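Local coordinates for protein transcriptional regulator, marR family, putative (Sulfolobus solfataricus, PDB 3F3X) that probably binds DNA as a dimeric winged-helix factor of the MarR family and regulates transcription, with a proposed part in archaeal transcriptional activation, at residues I42-S47 / A57-V62; A66-V71 / V80-D85; L38-L43 / L105-V110. One frame throughout, in Å; residues are numbered along the deposited sequence.

Interaction 1: I42-S47 / A57-V62; sequences ILKATS and ANRYFV. With SO4 (sulfate ion), chain B.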
ATOM      1  N   ILE A  42     -13.204   2.348  -8.617  1.00 18.55           N
ATOM      2  CA  ILE A  42     -13.717   2.358  -9.979  1.00 18.07           C
ATOM      3  C   ILE A  42     -15.074   3.052 -10.016  1.00 18.23           C
ATOM      4  O   ILE A  42     -15.341   3.866 -10.906  1.00 15.63           O
ATOM      5  CB  ILE A  42     -13.832   0.919 -10.541  1.00 19.54           C
ATOM      6  CG1 ILE A  42     -12.424   0.334 -10.718  1.00 20.75           C
ATOM      7  CG2 ILE A  42     -14.598   0.916 -11.873  1.00 18.34           C
ATOM      8  CD1 ILE A  42     -12.409  -1.127 -11.125  1.00 22.28           C
ATOM      9  N   LEU A  43     -15.930   2.738  -9.049  1.00 15.90           N
ATOM     10  CA  LEU A  43     -17.238   3.374  -8.997  1.00 16.82           C
ATOM     11  C   LEU A  43     -17.083   4.883  -8.801  1.00 17.23           C
ATOM     12  O   LEU A  43     -17.765   5.667  -9.450  1.00 16.69           O
ATOM     13  CB  LEU A  43     -18.086   2.780  -7.866  1.00 16.99           C
ATOM     14  CG  LEU A  43     -18.533   1.330  -8.100  1.00 19.42           C
ATOM     15  CD1 LEU A  43     -19.306   0.811  -6.890  1.00 21.33           C
ATOM     16  CD2 LEU A  43     -19.412   1.258  -9.342  1.00 21.74           C
ATOM     17  N   LYS A  44     -16.176   5.297  -7.922  1.00 17.56           N
ATOM     18  CA  LYS A  44     -15.993   6.728  -7.695  1.00 19.01           C
ATOM     19  C   LYS A  44     -15.545   7.460  -8.962  1.00 19.87           C
ATOM     20  O   LYS A  44     -16.125   8.480  -9.340  1.00 18.99           O
ATOM     21  CB  LYS A  44     -14.975   6.976  -6.584  1.00 19.35           C
ATOM     22  CG  LYS A  44     -14.737   8.467  -6.313  1.00 19.21           C
ATOM     23  CD  LYS A  44     -13.680   8.686  -5.243  1.00 21.03           C
ATOM     24  CE  LYS A  44     -13.438  10.173  -5.006  1.00 20.89           C
ATOM     25  NZ  LYS A  44     -12.297  10.391  -4.066  1.00 23.91           N
ATOM     26  N   ALA A  45     -14.516   6.936  -9.623  1.00 19.77           N
ATOM     27  CA  ALA A  45     -13.996   7.565 -10.836  1.00 19.59           C
ATOM     28  C   ALA A  45     -15.028   7.633 -11.971  1.00 19.23           C
ATOM     29  O   ALA A  45     -15.137   8.654 -12.661  1.00 18.16           O
ATOM     30  CB  ALA A  45     -12.752   6.823 -11.310  1.00 15.76           C
ATOM     31  N   THR A  46     -15.772   6.548 -12.174  1.00 19.15           N
ATOM     32  CA  THR A  46     -16.776   6.533 -13.234  1.00 17.68           C
ATOM     33  C   THR A  46     -18.013   7.355 -12.870  1.00 17.75           C
ATOM     34  O   THR A  46     -18.737   7.803 -13.754  1.00 18.62           O
ATOM     35  CB  THR A  46     -17.199   5.082 -13.618  1.00 17.34           C
ATOM     36  OG1 THR A  46     -17.701   4.388 -12.469  1.00 18.98           O
ATOM     37  CG2 THR A  46     -15.999   4.314 -14.200  1.00 18.56           C
ATOM     38  N   SER A  47     -18.253   7.566 -11.577  1.00 19.83           N
ATOM     39  CA  SER A  47     -19.402   8.369 -11.166  1.00 20.72           C
ATOM     40  C   SER A  47     -19.167   9.813 -11.620  1.00 22.22           C
ATOM     41  O   SER A  47     -20.116  10.580 -11.806  1.00 19.76           O
ATOM     42  CB  SER A  47     -19.591   8.331  -9.645  1.00 21.19           C
ATOM     43  OG  SER A  47     -18.616   9.117  -8.978  1.00 21.87           O
ATOM     44  N   ALA A  57      -6.590   2.224 -14.640  1.00 23.51           N
ATOM     45  CA  ALA A  57      -5.355   1.588 -14.190  1.00 24.23           C
ATOM     46  C   ALA A  57      -4.333   2.657 -13.815  1.00 25.52           C
ATOM     47  O   ALA A  57      -3.608   2.532 -12.824  1.00 26.24           O
ATOM     48  CB  ALA A  57      -4.797   0.703 -15.293  1.00 26.50           C
ATOM     49  N   ASN A  58      -4.289   3.706 -14.624  1.00 24.98           N
ATOM     50  CA  ASN A  58      -3.376   4.826 -14.438  1.00 27.19           C
ATOM     51  C   ASN A  58      -3.633   5.604 -13.153  1.00 26.72           C
ATOM     52  O   ASN A  58      -2.706   5.938 -12.416  1.00 25.18           O
ATOM     53  CB  ASN A  58      -3.508   5.775 -15.626  1.00 31.76           C
ATOM     54  CG  ASN A  58      -2.189   6.052 -16.297  1.00 38.28           C
ATOM     55  OD1 ASN A  58      -1.371   6.825 -15.797  1.00 41.45           O
ATOM     56  ND2 ASN A  58      -1.965   5.409 -17.439  1.00 41.55           N
ATOM     57  N   ARG A  59      -4.899   5.901 -12.894  1.00 24.24           N
ATOM     58  CA  ARG A  59      -5.271   6.664 -11.717  1.00 23.78           C
ATOM     59  C   ARG A  59      -5.082   5.888 -10.426  1.00 23.03           C
ATOM     60  O   ARG A  59      -4.672   6.454  -9.417  1.00 25.00           O
ATOM     61  CB  ARG A  59      -6.725   7.137 -11.844  1.00 22.52           C
ATOM     62  CG  ARG A  59      -7.272   7.908 -10.641  1.00 22.17           C
ATOM     63  CD  ARG A  59      -8.589   8.589 -11.006  1.00 20.71           C
ATOM     64  NE  ARG A  59      -9.367   9.002  -9.839  1.00 19.24           N
ATOM     65  CZ  ARG A  59     -10.505   9.685  -9.905  1.00 22.57           C
ATOM     66  NH1 ARG A  59     -10.997  10.048 -11.088  1.00 19.46           N
ATOM     67  NH2 ARG A  59     -11.175   9.970  -8.794  1.00 21.01           N
ATOM     68  N   TYR A  60      -5.358   4.591 -10.455  1.00 23.71           N
ATOM     69  CA  TYR A  60      -5.233   3.794  -9.243  1.00 26.35           C
ATOM     70  C   TYR A  60      -3.988   2.929  -9.126  1.00 26.79           C
ATOM     71  O   TYR A  60      -3.856   2.139  -8.194  1.00 26.61           O
ATOM     72  CB  TYR A  60      -6.500   2.962  -9.063  1.00 23.24           C
ATOM     73  CG  TYR A  60      -7.702   3.865  -8.878  1.00 22.20           C
ATOM     74  CD1 TYR A  60      -8.659   4.015  -9.887  1.00 20.14           C
ATOM     75  CD2 TYR A  60      -7.817   4.657  -7.737  1.00 20.38           C
ATOM     76  CE1 TYR A  60      -9.697   4.947  -9.763  1.00 20.09           C
ATOM     77  CE2 TYR A  60      -8.845   5.592  -7.600  1.00 21.20           C
ATOM     78  CZ  TYR A  60      -9.782   5.734  -8.619  1.00 20.51           C
ATOM     79  OH  TYR A  60     -10.782   6.673  -8.487  1.00 19.69           O
ATOM     80  N   PHE A  61      -3.067   3.102 -10.065  1.00 27.72           N
ATOM     81  CA  PHE A  61      -1.818   2.352 -10.068  1.00 27.76           C
ATOM     82  C   PHE A  61      -1.967   0.840  -9.968  1.00 29.32           C
ATOM     83  O   PHE A  61      -1.295   0.190  -9.169  1.00 30.43           O
ATOM     84  CB  PHE A  61      -0.901   2.847  -8.946  1.00 28.32           C
ATOM     85  CG  PHE A  61      -0.408   4.254  -9.139  1.00 28.37           C
ATOM     86  CD1 PHE A  61      -1.252   5.340  -8.934  1.00 28.52           C
ATOM     87  CD2 PHE A  61       0.907   4.495  -9.533  1.00 29.79           C
ATOM     88  CE1 PHE A  61      -0.800   6.647  -9.118  1.00 27.43           C
ATOM     89  CE2 PHE A  61       1.373   5.802  -9.721  1.00 27.39           C
ATOM     90  CZ  PHE A  61       0.518   6.877  -9.511  1.00 28.40           C
ATOM     91  N   VAL A  62      -2.855   0.278 -10.778  1.00 28.81           N
ATOM     92  CA  VAL A  62      -3.043  -1.162 -10.808  1.00 31.02           C
ATOM     93  C   VAL A  62      -2.903  -1.565 -12.272  1.00 32.93           C
ATOM     94  O   VAL A  62      -3.001  -0.725 -13.167  1.00 32.32           O
ATOM     95  CB  VAL A  62      -4.438  -1.580 -10.280  1.00 31.08           C
ATOM     96  CG1 VAL A  62      -4.550  -1.269  -8.794  1.00 31.54           C
ATOM     97  CG2 VAL A  62      -5.518  -0.859 -11.050  1.00 30.55           C
TER
HETATM   98  S   SO4 B 201      -9.483   8.958  -5.934  1.00 27.53           S
HETATM   99  O1  SO4 B 201      -8.897   8.114  -4.875  1.00 29.51           O
HETATM  100  O2  SO4 B 201     -10.713   8.330  -6.439  1.00 28.59           O
HETATM  101  O3  SO4 B 201      -8.517   9.101  -7.043  1.00 24.43           O
HETATM  102  O4  SO4 B 201      -9.805  10.278  -5.367  1.00 28.54           O

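Interaction 2: A66-V71 / V80-D85; sequences AITAAV and VRRIRD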
ATOM      1  N   ALA A  66      -5.838  -6.122 -13.588  1.00 30.81           N
ATOM      2  CA  ALA A  66      -6.535  -5.957 -12.317  1.00 30.71           C
ATOM      3  C   ALA A  66      -7.836  -5.184 -12.538  1.00 30.27           C
ATOM      4  O   ALA A  66      -8.876  -5.536 -11.981  1.00 29.96           O
ATOM      5  CB  ALA A  66      -5.647  -5.226 -11.317  1.00 30.75           C
ATOM      6  N   ILE A  67      -7.772  -4.129 -13.349  1.00 28.80           N
ATOM      7  CA  ILE A  67      -8.955  -3.327 -13.653  1.00 27.58           C
ATOM      8  C   ILE A  67      -9.988  -4.184 -14.382  1.00 27.74           C
ATOM      9  O   ILE A  67     -11.171  -4.172 -14.036  1.00 26.40           O
ATOM     10  CB  ILE A  67      -8.603  -2.114 -14.557  1.00 27.66           C
ATOM     11  CG1 ILE A  67      -7.736  -1.117 -13.785  1.00 27.03           C
ATOM     12  CG2 ILE A  67      -9.887  -1.444 -15.068  1.00 27.39           C
ATOM     13  CD1 ILE A  67      -8.413  -0.526 -12.549  1.00 28.16           C
ATOM     14  N   THR A  68      -9.537  -4.929 -15.390  1.00 27.18           N
ATOM     15  CA  THR A  68     -10.431  -5.782 -16.168  1.00 29.56           C
ATOM     16  C   THR A  68     -11.140  -6.807 -15.292  1.00 30.43           C
ATOM     17  O   THR A  68     -12.339  -7.044 -15.447  1.00 29.67           O
ATOM     18  CB  THR A  68      -9.669  -6.537 -17.272  1.00 31.56           C
ATOM     19  OG1 THR A  68      -8.991  -5.597 -18.112  1.00 32.49           O
ATOM     20  CG2 THR A  68     -10.634  -7.353 -18.120  1.00 33.50           C
ATOM     21  N   ALA A  69     -10.392  -7.421 -14.379  1.00 30.35           N
ATOM     22  CA  ALA A  69     -10.962  -8.416 -13.480  1.00 31.08           C
ATOM     23  C   ALA A  69     -12.035  -7.773 -12.607  1.00 28.83           C
ATOM     24  O   ALA A  69     -13.111  -8.340 -12.424  1.00 29.75           O
ATOM     25  CB  ALA A  69      -9.870  -9.027 -12.604  1.00 31.48           C
ATOM     26  N   ALA A  70     -11.738  -6.590 -12.075  1.00 27.04           N
ATOM     27  CA  ALA A  70     -12.682  -5.871 -11.222  1.00 26.17           C
ATOM     28  C   ALA A  70     -13.933  -5.475 -12.001  1.00 25.98           C
ATOM     29  O   ALA A  70     -15.051  -5.683 -11.535  1.00 26.97           O
ATOM     30  CB  ALA A  70     -12.016  -4.628 -10.630  1.00 25.09           C
ATOM     31  N   VAL A  71     -13.741  -4.909 -13.191  1.00 25.79           N
ATOM     32  CA  VAL A  71     -14.861  -4.490 -14.031  1.00 25.50           C
ATOM     33  C   VAL A  71     -15.729  -5.679 -14.437  1.00 26.94           C
ATOM     34  O   VAL A  71     -16.951  -5.557 -14.535  1.00 24.80           O
ATOM     35  CB  VAL A  71     -14.355  -3.748 -15.297  1.00 25.62           C
ATOM     36  CG1 VAL A  71     -15.516  -3.449 -16.240  1.00 25.09           C
ATOM     37  CG2 VAL A  71     -13.658  -2.453 -14.884  1.00 23.59           C
ATOM     38  N   VAL A  80     -21.752  -1.272 -13.389  1.00 19.77           N
ATOM     39  CA  VAL A  80     -21.130  -0.497 -14.458  1.00 20.00           C
ATOM     40  C   VAL A  80     -21.364  -1.279 -15.741  1.00 20.81           C
ATOM     41  O   VAL A  80     -21.907  -2.388 -15.716  1.00 20.28           O
ATOM     42  CB  VAL A  80     -19.578  -0.323 -14.307  1.00 19.93           C
ATOM     43  CG1 VAL A  80     -19.227   0.295 -12.964  1.00 18.32           C
ATOM     44  CG2 VAL A  80     -18.871  -1.668 -14.514  1.00 18.88           C
ATOM     45  N   ARG A  81     -20.970  -0.692 -16.860  1.00 18.64           N
ATOM     46  CA  ARG A  81     -21.078  -1.369 -18.138  1.00 20.84           C
ATOM     47  C   ARG A  81     -19.916  -0.880 -18.966  1.00 22.26           C
ATOM     48  O   ARG A  81     -19.403   0.220 -18.741  1.00 21.72           O
ATOM     49  CB  ARG A  81     -22.398  -1.040 -18.859  1.00 22.34           C
ATOM     50  CG  ARG A  81     -22.508   0.375 -19.429  1.00 21.88           C
ATOM     51  CD  ARG A  81     -23.723   0.487 -20.356  1.00 23.74           C
ATOM     52  NE  ARG A  81     -24.966   0.150 -19.665  1.00 22.52           N
ATOM     53  CZ  ARG A  81     -25.596   0.961 -18.821  1.00 23.41           C
ATOM     54  NH1 ARG A  81     -25.111   2.169 -18.569  1.00 23.05           N
ATOM     55  NH2 ARG A  81     -26.688   0.546 -18.197  1.00 24.32           N
ATOM     56  N   ARG A  82     -19.478  -1.710 -19.904  1.00 21.00           N
ATOM     57  CA  ARG A  82     -18.407  -1.319 -20.800  1.00 20.90           C
ATOM     58  C   ARG A  82     -19.063  -0.955 -22.123  1.00 23.46           C
ATOM     59  O   ARG A  82     -19.956  -1.662 -22.600  1.00 23.49           O
ATOM     60  CB  ARG A  82     -17.419  -2.471 -21.005  1.00 22.94           C
ATOM     61  CG  ARG A  82     -16.284  -2.486 -19.991  1.00 24.71           C
ATOM     62  CD  ARG A  82     -15.492  -3.783 -20.038  1.00 23.54           C
ATOM     63  NE  ARG A  82     -16.293  -4.889 -19.525  1.00 26.65           N
ATOM     64  CZ  ARG A  82     -15.790  -6.027 -19.060  1.00 26.39           C
ATOM     65  NH1 ARG A  82     -14.476  -6.224 -19.045  1.00 29.19           N
ATOM     66  NH2 ARG A  82     -16.603  -6.955 -18.584  1.00 28.05           N
ATOM     67  N   ILE A  83     -18.651   0.171 -22.691  1.00 22.71           N
ATOM     68  CA  ILE A  83     -19.162   0.614 -23.977  1.00 25.49           C
ATOM     69  C   ILE A  83     -17.947   1.080 -24.757  1.00 28.08           C
ATOM     70  O   ILE A  83     -16.872   1.277 -24.190  1.00 27.80           O
ATOM     71  CB  ILE A  83     -20.163   1.791 -23.847  1.00 26.58           C
ATOM     72  CG1 ILE A  83     -19.556   2.905 -22.995  1.00 27.21           C
ATOM     73  CG2 ILE A  83     -21.490   1.285 -23.277  1.00 27.55           C
ATOM     74  CD1 ILE A  83     -20.426   4.137 -22.886  1.00 30.06           C
ATOM     75  N   ARG A  84     -18.104   1.234 -26.062  1.00 31.42           N
ATOM     76  CA  ARG A  84     -16.996   1.674 -26.893  1.00 34.18           C
ATOM     77  C   ARG A  84     -16.998   3.188 -26.937  1.00 36.70           C
ATOM     78  O   ARG A  84     -18.059   3.812 -26.851  1.00 36.09           O
ATOM     79  CB  ARG A  84     -17.147   1.121 -28.307  1.00 32.76           C
ATOM     80  CG  ARG A  84     -17.057  -0.397 -28.403  1.00 32.86           C
ATOM     81  CD  ARG A  84     -17.472  -0.864 -29.787  1.00 31.78           C
ATOM     82  NE  ARG A  84     -18.895  -0.639 -30.016  1.00 30.95           N
ATOM     83  CZ  ARG A  84     -19.484  -0.687 -31.206  1.00 31.52           C
ATOM     84  NH1 ARG A  84     -18.770  -0.951 -32.295  1.00 30.63           N
ATOM     85  NH2 ARG A  84     -20.792  -0.483 -31.304  1.00 30.21           N
ATOM     86  N   ASP A  85     -15.813   3.779 -27.055  1.00 39.35           N
ATOM     87  CA  ASP A  85     -15.710   5.227 -27.137  1.00 43.53           C
ATOM     88  C   ASP A  85     -16.393   5.621 -28.444  1.00 45.78           C
ATOM     89  O   ASP A  85     -16.034   5.125 -29.511  1.00 46.11           O
ATOM     90  CB  ASP A  85     -14.245   5.656 -27.171  1.00 45.27           C
ATOM     91  CG  ASP A  85     -14.075   7.153 -27.026  1.00 46.49           C
ATOM     92  OD1 ASP A  85     -14.954   7.904 -27.502  1.00 47.47           O
ATOM     93  OD2 ASP A  85     -13.057   7.580 -26.445  1.00 48.11           O
TER

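Interaction 3: L38-L43 / L105-V110; sequences LDFSIL and LEANEV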
ATOM      1  N   LEU A  38     -10.913  -1.653  -4.520  1.00 24.91           N
ATOM      2  CA  LEU A  38     -10.695  -1.262  -5.910  1.00 23.71           C
ATOM      3  C   LEU A  38     -12.045  -1.040  -6.580  1.00 23.42           C
ATOM      4  O   LEU A  38     -12.182  -0.165  -7.435  1.00 23.25           O
ATOM      5  CB  LEU A  38      -9.916  -2.342  -6.666  1.00 24.25           C
ATOM      6  CG  LEU A  38      -9.604  -2.004  -8.130  1.00 24.37           C
ATOM      7  CD1 LEU A  38      -8.795  -0.720  -8.193  1.00 24.86           C
ATOM      8  CD2 LEU A  38      -8.831  -3.149  -8.778  1.00 26.40           C
ATOM      9  N   ASP A  39     -13.034  -1.847  -6.196  1.00 22.32           N
ATOM     10  CA  ASP A  39     -14.385  -1.722  -6.742  1.00 21.91           C
ATOM     11  C   ASP A  39     -14.892  -0.322  -6.411  1.00 20.68           C
ATOM     12  O   ASP A  39     -15.472   0.361  -7.259  1.00 20.06           O
ATOM     13  CB  ASP A  39     -15.333  -2.741  -6.105  1.00 22.11           C
ATOM     14  CG  ASP A  39     -15.111  -4.158  -6.602  1.00 26.01           C
ATOM     15  OD1 ASP A  39     -15.609  -5.084  -5.924  1.00 26.85           O
ATOM     16  OD2 ASP A  39     -14.468  -4.353  -7.660  1.00 26.94           O
ATOM     17  N   PHE A  40     -14.686   0.088  -5.163  1.00 18.80           N
ATOM     18  CA  PHE A  40     -15.107   1.407  -4.721  1.00 19.37           C
ATOM     19  C   PHE A  40     -14.436   2.498  -5.558  1.00 20.30           C
ATOM     20  O   PHE A  40     -15.086   3.451  -5.987  1.00 19.18           O
ATOM     21  CB  PHE A  40     -14.750   1.618  -3.249  1.00 20.23           C
ATOM     22  CG  PHE A  40     -14.687   3.062  -2.846  1.00 22.36           C
ATOM     23  CD1 PHE A  40     -15.852   3.815  -2.692  1.00 20.52           C
ATOM     24  CD2 PHE A  40     -13.457   3.684  -2.655  1.00 22.74           C
ATOM     25  CE1 PHE A  40     -15.783   5.170  -2.349  1.00 24.32           C
ATOM     26  CE2 PHE A  40     -13.379   5.029  -2.315  1.00 23.59           C
ATOM     27  CZ  PHE A  40     -14.541   5.777  -2.163  1.00 22.05           C
ATOM     28  N   SER A  41     -13.131   2.360  -5.775  1.00 18.75           N
ATOM     29  CA  SER A  41     -12.384   3.344  -6.557  1.00 20.84           C
ATOM     30  C   SER A  41     -12.916   3.480  -7.984  1.00 19.49           C
ATOM     31  O   SER A  41     -13.055   4.592  -8.506  1.00 20.36           O
ATOM     32  CB  SER A  41     -10.902   2.966  -6.601  1.00 21.98           C
ATOM     33  OG  SER A  41     -10.330   3.014  -5.308  1.00 23.89           O
ATOM     34  N   ILE A  42     -13.204   2.348  -8.617  1.00 18.55           N
ATOM     35  CA  ILE A  42     -13.717   2.358  -9.979  1.00 18.07           C
ATOM     36  C   ILE A  42     -15.074   3.052 -10.016  1.00 18.23           C
ATOM     37  O   ILE A  42     -15.341   3.866 -10.906  1.00 15.63           O
ATOM     38  CB  ILE A  42     -13.832   0.919 -10.541  1.00 19.54           C
ATOM     39  CG1 ILE A  42     -12.424   0.334 -10.718  1.00 20.75           C
ATOM     40  CG2 ILE A  42     -14.598   0.916 -11.873  1.00 18.34           C
ATOM     41  CD1 ILE A  42     -12.409  -1.127 -11.125  1.00 22.28           C
ATOM     42  N   LEU A  43     -15.930   2.738  -9.049  1.00 15.90           N
ATOM     43  CA  LEU A  43     -17.238   3.374  -8.997  1.00 16.82           C
ATOM     44  C   LEU A  43     -17.083   4.883  -8.801  1.00 17.23           C
ATOM     45  O   LEU A  43     -17.765   5.667  -9.450  1.00 16.69           O
ATOM     46  CB  LEU A  43     -18.086   2.780  -7.866  1.00 16.99           C
ATOM     47  CG  LEU A  43     -18.533   1.330  -8.100  1.00 19.42           C
ATOM     48  CD1 LEU A  43     -19.306   0.811  -6.890  1.00 21.33           C
ATOM     49  CD2 LEU A  43     -19.412   1.258  -9.342  1.00 21.74           C
ATOM     50  N   LEU A 105     -22.764   5.383  -3.145  1.00 23.77           N
ATOM     51  CA  LEU A 105     -23.158   6.202  -1.998  1.00 24.22           C
ATOM     52  C   LEU A 105     -23.012   5.406  -0.707  1.00 23.51           C
ATOM     53  O   LEU A 105     -22.514   5.913   0.298  1.00 24.13           O
ATOM     54  CB  LEU A 105     -24.604   6.682  -2.144  1.00 26.39           C
ATOM     55  CG  LEU A 105     -24.898   7.711  -3.238  1.00 30.65           C
ATOM     56  CD1 LEU A 105     -26.398   7.997  -3.287  1.00 32.35           C
ATOM     57  CD2 LEU A 105     -24.110   8.991  -2.963  1.00 32.89           C
ATOM     58  N   GLU A 106     -23.443   4.151  -0.748  1.00 24.91           N
ATOM     59  CA  GLU A 106     -23.363   3.270   0.410  1.00 26.20           C
ATOM     60  C   GLU A 106     -21.915   2.911   0.733  1.00 25.96           C
ATOM     61  O   GLU A 106     -21.503   2.970   1.891  1.00 26.52           O
ATOM     62  CB  GLU A 106     -24.174   1.999   0.149  1.00 29.07           C
ATOM     63  CG  GLU A 106     -25.678   2.236   0.063  1.00 36.97           C
ATOM     64  CD  GLU A 106     -26.439   1.036  -0.469  1.00 40.72           C
ATOM     65  OE1 GLU A 106     -25.903  -0.093  -0.403  1.00 44.76           O
ATOM     66  OE2 GLU A 106     -27.580   1.220  -0.947  1.00 43.35           O
ATOM     67  N   ALA A 107     -21.141   2.538  -0.286  1.00 23.99           N
ATOM     68  CA  ALA A 107     -19.738   2.177  -0.073  1.00 23.01           C
ATOM     69  C   ALA A 107     -18.966   3.371   0.494  1.00 23.73           C
ATOM     70  O   ALA A 107     -18.121   3.211   1.380  1.00 23.31           O
ATOM     71  CB  ALA A 107     -19.101   1.709  -1.397  1.00 22.28           C
ATOM     72  N   ASN A 108     -19.258   4.564  -0.022  1.00 23.02           N
ATOM     73  CA  ASN A 108     -18.609   5.784   0.447  1.00 24.19           C
ATOM     74  C   ASN A 108     -18.903   5.978   1.931  1.00 24.13           C
ATOM     75  O   ASN A 108     -18.012   6.309   2.711  1.00 23.01           O
ATOM     76  CB  ASN A 108     -19.115   7.000  -0.336  1.00 22.55           C
ATOM     77  CG  ASN A 108     -18.589   8.314   0.222  1.00 26.77           C
ATOM     78  OD1 ASN A 108     -19.348   9.126   0.756  1.00 27.29           O
ATOM     79  ND2 ASN A 108     -17.287   8.525   0.106  1.00 25.31           N
ATOM     80  N   GLU A 109     -20.159   5.769   2.313  1.00 24.63           N
ATOM     81  CA  GLU A 109     -20.565   5.915   3.707  1.00 27.47           C
ATOM     82  C   GLU A 109     -19.806   4.932   4.600  1.00 25.47           C
ATOM     83  O   GLU A 109     -19.322   5.302   5.670  1.00 26.38           O
ATOM     84  CB  GLU A 109     -22.065   5.660   3.855  1.00 30.80           C
ATOM     85  CG  GLU A 109     -22.617   6.104   5.194  1.00 40.09           C
ATOM     86  CD  GLU A 109     -23.130   7.529   5.162  1.00 45.68           C
ATOM     87  OE1 GLU A 109     -22.502   8.383   4.496  1.00 48.70           O
ATOM     88  OE2 GLU A 109     -24.161   7.797   5.812  1.00 49.49           O
ATOM     89  N   VAL A 110     -19.723   3.678   4.160  1.00 24.84           N
ATOM     90  CA  VAL A 110     -19.026   2.639   4.911  1.00 22.52           C
ATOM     91  C   VAL A 110     -17.551   2.992   5.125  1.00 23.79           C
ATOM     92  O   VAL A 110     -17.053   2.944   6.249  1.00 21.67           O
ATOM     93  CB  VAL A 110     -19.109   1.264   4.187  1.00 23.29           C
ATOM     94  CG1 VAL A 110     -18.137   0.276   4.817  1.00 23.52           C
ATOM     95  CG2 VAL A 110     -20.526   0.718   4.263  1.00 25.72           C
TER

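Interaction 1: I42-S47 / A57-V62
The methyl of Ala-45 comes up to the edge of the Tyr-60 ring, close to its plane, with CB 3.4 Å from OH and 3.9 Å from CE1. Ala-45 CB also lies over one face of the Arg-59 guanidinium, near its rim, 3.7 Å from NH1. No hydrogen bond runs directly between 42-47 and 57-62; a sulfate, probably from the crystallisation liquor, bridges them instead. Its O2 accepts from both Tyr-60 OH, at 2.6 Å, and Arg-59 NH2, at 2.9 Å. Arg-59 NE reaches O3, also at 2.9 Å, so the guanidinium grips the anion side-on by two N-H groups, bent to 155° for NE and 151° for NH2, with the sulfur in its plane. From the other helix Lys-44, fully extended, places NZ 2.8 Å from sulfate O4, in a hydrogen bond. The positive side chains thus gather round a shared anion.

Behind them, Arg-59 CG sits 3.8 Å above the plane of the Tyr-60 ring, over its centre, so the stem of the arginine packs on the ring. The remaining guanidinium nitrogen, NH1, forms a salt bridge with Glu-48 and a hydrogen bond with Tyr-55 OH. Lys-16 and Gln-9 of the second subunit also bind the sulfate. An anion held between the winged-helix domain and the partner chain is consistent with the effector-binding cleft of MarR-family dimers.

Interaction 2: A66-V71 / V80-D85
Thr-68 is the first residue of 66-71 to meet the strand: its methyl CG2 lies at the edge of the Arg-82 guanidinium, near its plane, 4.1 Å from NH1. The two side chains cross at about a right angle, and the contact is slight. With chi1 at -57° the hydroxyl sits beside the threonine's own backbone N, where OG1 bonds back to the carbonyl of Gln-64 one turn earlier, and the methyl is the branch presented to the arginine.

Val-71, further along, carries most of the contact, through one methyl. CG1 lies 3.6 Å above the guanidinium plane of Arg-82, offset toward the rim, with NE nearest at 3.7 Å. Val-71 CG1 also follows the aliphatic part of the chain, 3.8 Å from Arg-82 CD and 3.9 Å from Arg-82 CG. Arg-82 approaches from the opposite direction and bends at chi3 (-70°), which turns one face of the guanidinium to the valine methyl. The same CG1 also meets Val-80 CG2 at 4.2 Å, an apolar touch at the buried start of the strand.

The charged end of Arg-82 is held from the same helix: NE forms a salt bridge with Glu-75 and NH1 one with Asp-72. Val-71 thus packs on both the stem and a guanidinium face, while the two acids of helix 64-76 bind the N-H groups. Helix and strand axes approach to 10.7 Å at 121°, and the strand runs on, paired with 92-96, away from the helix. By family resemblance helix 64-76 is probably the recognition helix, here packed against the first strand of the wing, as in the winged helix-turn-helix of MarR proteins.

Interaction 3: L38-L43 / L105-V110
Phe-40 swings its ring out to helix 105-110 with CG anti to the backbone N (chi1 159°), and chi2 of 74° then turns the ring so that its CD1-CE1 side faces Ala-107 and Asn-108. In this MarR-type winged-helix protein the contact joins helix 37-48, the opening helix of the DNA-binding part, to the long helix 98-118 that follows the wing and leads away into the helical region of the dimer.

The helices come near one another here: the CA atoms of Phe-40 and Ala-107 are 6.6 Å apart. Ala-107 contributes a single methyl, and its CB rests 4.1 Å from Phe-40 CD1. The small alanine lets the aromatic residue come up close to the helix backbone. Both partners meet the ring obliquely. No hydrogen bond crosses between 38-43 and 105-110; the contact is van der Waals packing between carbon atoms.

Leu-43, one turn further along its helix, packs on Val-103 and Leu-104, just upstream in helix 98-118. Phe-40 also touches Leu-104 and Leu-111, and Ala-107 touches Met-33 of helix 3-33. The second subunit closes in too: its Asn-12 packs on Phe-40 and its Leu-8 on Asn-108, which places the contact beside the dimer interface. A bound sulfate, probably from the crystallisation liquor, lies about 6 Å from the Phe-40 side chain, measured between nearest atoms.

Asn-108 is touched at its root, away from its amide: Phe-40 CE1 lies 4.0 Å from its CA and 4.3 Å from its CB.

Interactions 1 and 3 both start from helix 37-48 and share Ile-42 and Leu-43; that helix meets helix 53-60 in one and helix 98-118 in the other. Tyr-60 OH lies 3.1 Å from Ser-41 O, a probable hydrogen bond linking the two. Both touch the second subunit, but interaction 3 is buried and apolar while interaction 1 is partly buried and built round an anion. Interaction 2, also partly buried, lies at the probable recognition helix and wing, untouched by the other chain, and mixes valine packing with a salt-bridged arginine. Helix 37-48 ties it in, with Ile-42 against Ala-70 and Leu-43 against Val-80.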